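Local coordinates for Ceg4 (PDB 6AOK), which dephosphorylates phosphotyrosine as a Legionella effector that attenuates eukaryotic MAPK pathways, here represented by its HAD-like, magnesium-binding phosphatase domain, at residues V13-D18 with D104-N109; D86-P91 with F123-F128. All blocks are in the same frame, centred on the assembly; numbering follows the deposited sequence. Where two conformers were deposited one is given.

Interaction 1: residues V13-D18 with D104-N109; sequences VIIFTD and DDVTVN. With MG (magnesium ion), chain B.
Asn109 meets strand 13-17 with backbone and side chain together. Ile15 O accepts hydrogen bonds from Asn109 N (2.9 Å) and Asn109 ND2 (3.2 Å), and the two donors arrive from opposite faces of the carbonyl plane. The ND2 bond is bent (143°) and comes from above that plane. With chi1 at -56°, CG of Asn109 stands beside its own backbone N, which brings the amide next to the Phe16 ring; the planes are 15° apart, and Asn109 ND2 lies 3.4 Å from Phe16 CE2. The other end of the amide, OD1, accepts from Arg151 NE, so both ends are held and the flip is fixed.

A regular parallel ladder, from Val13-Val106 to Phe16-Asn109, leads to this packed end and is closed by the bond from Thr17 N to Asn109 O at 2.9 Å. On the face carrying Val13, Ile15, Val106 and Val108, the CD1 of Ile15 reaches back along the sheet to Val106 CG1 (3.7 Å). The contact is looser at its start, where Thr107 is partly exposed and a water bridges its OG1 (2.7 Å) to Val13 O.

Past the ladder, Asp18 OD2 binds magnesium at 2.0 Å, as expected for the first aspartate of a HAD motif; Asp20 O and Asp167 OD1 also bind the metal.

Strand 13-17 is the central strand of the five-stranded parallel sheet, between 106-111 and 161-165. Helix 144-153 covers Phe16 and Thr107, while helix 91-100 packs on Ile15, Val106 and Val108.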
loop_
_atom_site.group_PDB
_atom_site.type_symbol
_atom_site.label_atom_id
_atom_site.label_comp_id
_atom_site.label_asym_id
_atom_site.label_seq_id
_atom_site.Cartn_x
_atom_site.Cartn_y
_atom_site.Cartn_z
ATOM N N VAL A 13 -2.080 -1.286 -15.666
ATOM C CA VAL A 13 -2.063 -0.216 -14.672
ATOM C C VAL A 13 -0.956 -0.523 -13.690
ATOM O O VAL A 13 -0.749 -1.688 -13.308
ATOM C CB VAL A 13 -3.407 -0.087 -13.930
ATOM C CG1 VAL A 13 -3.373 1.028 -12.962
ATOM C CG2 VAL A 13 -4.564 0.051 -14.915
ATOM N N ILE A 14 -0.239 0.517 -13.295
ATOM C CA ILE A 14 0.769 0.415 -12.249
ATOM C C ILE A 14 0.386 1.402 -11.169
ATOM O O ILE A 14 0.047 2.538 -11.471
ATOM C CB ILE A 14 2.182 0.718 -12.762
ATOM C CG1 ILE A 14 2.512 -0.229 -13.901
ATOM C CG2 ILE A 14 3.243 0.604 -11.557
ATOM C CD1 ILE A 14 3.719 0.216 -14.690
ATOM N N ILE A 15 0.416 0.955 -9.925
ATOM C CA ILE A 15 0.107 1.792 -8.785
ATOM C C ILE A 15 1.383 1.987 -7.980
ATOM O O ILE A 15 2.062 1.015 -7.636
ATOM C CB ILE A 15 -1.006 1.164 -7.927
ATOM C CG1 ILE A 15 -2.285 1.050 -8.752
ATOM C CG2 ILE A 15 -1.240 2.009 -6.657
ATOM C CD1 ILE A 15 -3.256 0.154 -8.123
ATOM N N PHE A 16 1.664 3.229 -7.620
ATOM C CA PHE A 16 2.681 3.525 -6.626
ATOM C C PHE A 16 1.938 4.229 -5.524
ATOM O O PHE A 16 1.553 5.391 -5.708
ATOM C CB PHE A 16 3.785 4.426 -7.187
ATOM C CG PHE A 16 4.630 3.745 -8.211
ATOM C CD1 PHE A 16 4.419 3.973 -9.571
ATOM C CD2 PHE A 16 5.592 2.852 -7.833
ATOM C CE1 PHE A 16 5.206 3.339 -10.518
ATOM C CE2 PHE A 16 6.326 2.172 -8.761
ATOM C CZ PHE A 16 6.125 2.424 -10.116
ATOM N N THR A 17 1.768 3.554 -4.373
ATOM C CA THR A 17 0.984 4.143 -3.299
ATOM C C THR A 17 1.801 4.117 -2.010
ATOM O O THR A 17 2.487 3.134 -1.704
ATOM C CB THR A 17 -0.357 3.405 -3.103
ATOM O OG1 THR A 17 -1.084 4.031 -2.055
ATOM C CG2 THR A 17 -0.122 1.968 -2.720
ATOM N N ASP A 18 1.753 5.215 -1.284
ATOM C CA ASP A 18 2.203 5.251 0.099
ATOM C C ASP A 18 1.345 4.307 0.961
ATOM O O ASP A 18 0.258 3.875 0.558
ATOM C CB ASP A 18 2.110 6.711 0.600
ATOM C CG ASP A 18 2.595 6.871 2.030
ATOM O OD1 ASP A 18 3.680 6.318 2.379
ATOM O OD2 ASP A 18 1.891 7.566 2.793
ATOM N N ASP A 104 -4.318 -9.358 -12.534
ATOM C CA ASP A 104 -2.977 -9.566 -12.965
ATOM C C ASP A 104 -2.459 -8.427 -13.801
ATOM O O ASP A 104 -1.296 -8.277 -13.909
ATOM C CB ASP A 104 -2.897 -10.866 -13.764
ATOM C CG ASP A 104 -2.717 -12.078 -12.852
ATOM O OD1 ASP A 104 -1.615 -12.295 -12.327
ATOM O OD2 ASP A 104 -3.735 -12.752 -12.616
ATOM N N ASP A 105 -3.351 -7.690 -14.441
ATOM C CA ASP A 105 -2.941 -6.551 -15.242
ATOM C C ASP A 105 -2.730 -5.285 -14.439
ATOM O O ASP A 105 -2.459 -4.252 -15.055
ATOM C CB ASP A 105 -3.975 -6.321 -16.320
ATOM C CG ASP A 105 -3.995 -7.470 -17.324
ATOM O OD1 ASP A 105 -2.880 -7.915 -17.707
ATOM O OD2 ASP A 105 -5.095 -7.943 -17.689
ATOM N N VAL A 106 -2.849 -5.336 -13.107
ATOM C CA VAL A 106 -2.592 -4.205 -12.226
ATOM C C VAL A 106 -1.397 -4.554 -11.351
ATOM O O VAL A 106 -1.420 -5.567 -10.642
ATOM C CB VAL A 106 -3.805 -3.879 -11.343
ATOM C CG1 VAL A 106 -3.443 -2.699 -10.435
ATOM C CG2 VAL A 106 -4.975 -3.528 -12.213
ATOM N N THR A 107 -0.354 -3.744 -11.400
ATOM C CA THR A 107 0.802 -3.959 -10.537
ATOM C C THR A 107 0.749 -2.990 -9.364
ATOM O O THR A 107 0.689 -1.777 -9.556
ATOM C CB THR A 107 2.100 -3.792 -11.321
ATOM O OG1 THR A 107 2.116 -4.755 -12.389
ATOM C CG2 THR A 107 3.293 -4.024 -10.401
ATOM N N VAL A 108 0.754 -3.525 -8.149
ATOM C CA VAL A 108 0.589 -2.734 -6.937
ATOM C C VAL A 108 1.935 -2.630 -6.237
ATOM O O VAL A 108 2.455 -3.631 -5.725
ATOM C CB VAL A 108 -0.446 -3.346 -5.998
ATOM C CG1 VAL A 108 -0.682 -2.410 -4.867
ATOM C CG2 VAL A 108 -1.726 -3.541 -6.769
ATOM N N ASN A 109 2.491 -1.419 -6.206
ATOM C CA ASN A 109 3.731 -1.129 -5.501
ATOM C C ASN A 109 3.386 -0.227 -4.335
ATOM O O ASN A 109 2.897 0.884 -4.537
ATOM C CB ASN A 109 4.742 -0.408 -6.381
ATOM C CG ASN A 109 5.059 -1.176 -7.660
ATOM O OD1 ASN A 109 5.822 -2.168 -7.629
ATOM N ND2 ASN A 109 4.488 -0.736 -8.796
HETATM MG MG MG B . 2.189 8.620 4.443
HETATM O O HOH W 1 0.759 -4.069 -14.671
HETATM O O HOH W 2 3.859 7.658 5.129
HETATM O O HOH W 3 3.590 9.734 3.335
HETATM O O HOH W 4 2.216 9.939 6.093
#

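Interaction 2: residues D86-P91 with F123-F128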
loop_
_atom_site.group_PDB
_atom_site.type_symbol
_atom_site.label_atom_id
_atom_site.label_comp_id
_atom_site.label_asym_id
_atom_site.label_seq_id
_atom_site.Cartn_x
_atom_site.Cartn_y
_atom_site.Cartn_z
ATOM N N ASP A 86 -8.001 4.113 12.964
ATOM C CA ASP A 86 -7.220 4.814 11.938
ATOM C C ASP A 86 -5.868 4.167 11.659
ATOM O O ASP A 86 -5.278 4.457 10.608
ATOM C CB ASP A 86 -6.998 6.282 12.330
ATOM C CG ASP A 86 -8.265 7.114 12.237
ATOM O OD1 ASP A 86 -8.224 8.302 12.622
ATOM O OD2 ASP A 86 -9.313 6.592 11.786
ATOM N N PHE A 87 -5.362 3.293 12.548
ATOM C CA PHE A 87 -4.214 2.460 12.180
ATOM C C PHE A 87 -4.499 1.534 11.013
ATOM O O PHE A 87 -3.562 1.074 10.346
ATOM C CB PHE A 87 -3.811 1.546 13.317
ATOM C CG PHE A 87 -2.973 2.186 14.366
ATOM C CD1 PHE A 87 -3.541 3.063 15.283
ATOM C CD2 PHE A 87 -1.620 1.855 14.486
ATOM C CE1 PHE A 87 -2.781 3.630 16.285
ATOM C CE2 PHE A 87 -0.845 2.420 15.511
ATOM C CZ PHE A 87 -1.433 3.296 16.412
ATOM N N LEU A 88 -5.762 1.215 10.775
ATOM C CA LEU A 88 -6.137 0.214 9.792
ATOM C C LEU A 88 -6.506 0.866 8.455
ATOM O O LEU A 88 -6.661 2.089 8.350
ATOM C CB LEU A 88 -7.308 -0.620 10.326
ATOM C CG LEU A 88 -7.122 -1.304 11.674
ATOM C CD1 LEU A 88 -8.421 -1.981 12.026
ATOM C CD2 LEU A 88 -6.037 -2.328 11.497
HETATM N N MSE A 89 -6.641 0.039 7.428
HETATM C CA MSE A 89 -7.179 0.471 6.127
HETATM C C MSE A 89 -8.645 0.756 6.248
HETATM O O MSE A 89 -9.330 0.018 6.930
HETATM C CB MSE A 89 -7.060 -0.623 5.073
HETATM C CG MSE A 89 -5.748 -0.909 4.580
HETATM SE SE MSE A 89 -6.017 -2.043 3.024
HETATM C CE MSE A 89 -5.664 -3.743 3.945
ATOM N N SER A 90 -9.168 1.765 5.551
ATOM C CA SER A 90 -10.610 1.949 5.527
ATOM C C SER A 90 -11.279 0.809 4.745
ATOM O O SER A 90 -10.653 0.157 3.917
ATOM C CB SER A 90 -10.979 3.289 4.874
ATOM O OG SER A 90 -10.548 3.306 3.521
ATOM N N PRO A 91 -12.560 0.575 4.987
ATOM C CA PRO A 91 -13.288 -0.424 4.201
ATOM C C PRO A 91 -13.235 -0.157 2.712
ATOM O O PRO A 91 -13.239 -1.117 1.921
ATOM C CB PRO A 91 -14.730 -0.287 4.719
ATOM C CG PRO A 91 -14.597 0.343 6.091
ATOM C CD PRO A 91 -13.402 1.243 6.000
ATOM N N PHE A 123 -2.514 -6.099 6.232
ATOM C CA PHE A 123 -3.337 -6.754 5.207
ATOM C C PHE A 123 -3.854 -8.088 5.701
ATOM O O PHE A 123 -5.021 -8.425 5.505
ATOM C CB PHE A 123 -2.506 -6.967 3.919
ATOM C CG PHE A 123 -2.496 -5.768 2.993
ATOM C CD1 PHE A 123 -1.546 -4.746 3.152
ATOM C CD2 PHE A 123 -3.410 -5.688 1.960
ATOM C CE1 PHE A 123 -1.522 -3.661 2.324
ATOM C CE2 PHE A 123 -3.433 -4.554 1.108
ATOM C CZ PHE A 123 -2.490 -3.549 1.274
ATOM N N LYS A 124 -3.000 -8.869 6.343
ATOM C CA LYS A 124 -3.419 -10.184 6.856
ATOM C C LYS A 124 -4.512 -10.039 7.888
ATOM O O LYS A 124 -5.493 -10.795 7.883
ATOM C CB LYS A 124 -2.214 -10.906 7.472
ATOM C CG LYS A 124 -2.441 -12.311 8.110
ATOM C CD LYS A 124 -3.013 -13.270 7.107
ATOM C CE LYS A 124 -2.219 -13.312 5.795
ATOM N NZ LYS A 124 -2.985 -14.095 4.751
ATOM N N TYR A 125 -4.339 -9.106 8.821
ATOM C CA TYR A 125 -5.367 -8.915 9.835
ATOM C C TYR A 125 -6.688 -8.569 9.171
ATOM O O TYR A 125 -7.781 -8.978 9.641
ATOM C CB TYR A 125 -4.946 -7.806 10.802
ATOM C CG TYR A 125 -6.093 -7.435 11.713
ATOM C CD1 TYR A 125 -6.590 -8.362 12.638
ATOM C CD2 TYR A 125 -6.684 -6.197 11.636
ATOM C CE1 TYR A 125 -7.671 -8.054 13.451
ATOM C CE2 TYR A 125 -7.757 -5.876 12.446
ATOM C CZ TYR A 125 -8.255 -6.808 13.334
ATOM O OH TYR A 125 -9.362 -6.510 14.136
ATOM N N GLN A 126 -6.619 -7.796 8.072
ATOM C CA GLN A 126 -7.847 -7.300 7.455
ATOM C C GLN A 126 -8.377 -8.214 6.358
ATOM O O GLN A 126 -9.228 -7.797 5.568
ATOM C CB GLN A 126 -7.660 -5.850 6.976
ATOM C CG GLN A 126 -7.433 -4.884 8.211
ATOM C CD GLN A 126 -7.562 -3.439 7.836
ATOM O OE1 GLN A 126 -6.561 -2.730 7.674
ATOM N NE2 GLN A 126 -8.794 -2.981 7.675
ATOM N N GLY A 127 -7.993 -9.467 6.366
ATOM C CA GLY A 127 -8.736 -10.468 5.634
ATOM C C GLY A 127 -8.117 -10.826 4.316
ATOM O O GLY A 127 -8.764 -11.493 3.516
ATOM N N PHE A 128 -6.914 -10.348 4.041
ATOM C CA PHE A 128 -6.255 -10.684 2.792
ATOM C C PHE A 128 -5.552 -12.035 2.850
ATOM O O PHE A 128 -4.928 -12.384 3.845
ATOM C CB PHE A 128 -5.279 -9.559 2.436
ATOM C CG PHE A 128 -5.983 -8.357 1.909
ATOM C CD1 PHE A 128 -6.535 -7.443 2.778
ATOM C CD2 PHE A 128 -6.195 -8.199 0.547
ATOM C CE1 PHE A 128 -7.198 -6.305 2.299
ATOM C CE2 PHE A 128 -6.874 -7.084 0.050
ATOM C CZ PHE A 128 -7.363 -6.133 0.919
#
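The Phe123 ring carries the methyl of selenomethionine Met89 on one face, in one of two deposited conformers: Met89 CE sits 3.8 Å from the Phe123 ring centroid, 20° off the normal, a CH-pi contact offset toward the rim. Phe128 CG occupies the edge of the same ring. Phe128 in turn has Phe123 CD2 over the centre of one face and Phe123 O at its edge, while in that conformer Met89 CE approaches it obliquely. There a bend at chi3 (-99°) turns the methyl into the angle between the two rings, and SE makes a Met-aromatic contact with Phe123 and a longer, oblique one with Phe128. At the Tyr125 ring, Leu88 CD1 lies at the edge, in plane.

Between these apolar groups, the Gln126 carboxamide pairs with the backbone of Met89. Met89 N donates to Gln126 OE1 at 2.8 Å, in the carbonyl plane on a lone pair; Gln126 NE2 returns a nearly straight bond (177°) to Met89 O at 3.1 Å. Gln126 follows helix 116-125, which ends in a Schellman motif with Gly127 as its C-prime residue.

Helix 91-100, capped by Ser90, adds Val94 and Phe97 beside Met89. The paired bonds thus satisfy both polar backbone atoms of a buried residue and fix the amide's orientation, whereas the selenomethionine end has apolar and ring contacts across this segment pair, consistent with its being modelled in two conformers.

In the fold
Interactions 1 and 2 lie on opposite sides of the chain's centre, their own centres 18 Å apart and their nearest atoms about 7 Å apart, without touching. The chain ties them together: strand 106-111 is followed directly by helix 116-125, and the 86-91 loop leads into helix 91-100, whose Phe97 touches Val108 in one contact and Met89, Phe123 and Phe128 in the other. Interaction 1 reaches the metal directly through Asp18. Interaction 2 stands further back, with the Met89 side chain about 12 Å from the magnesium ion and about 9 Å from the side chain of Asp20, so it lies behind the metal site and contributes no ligand.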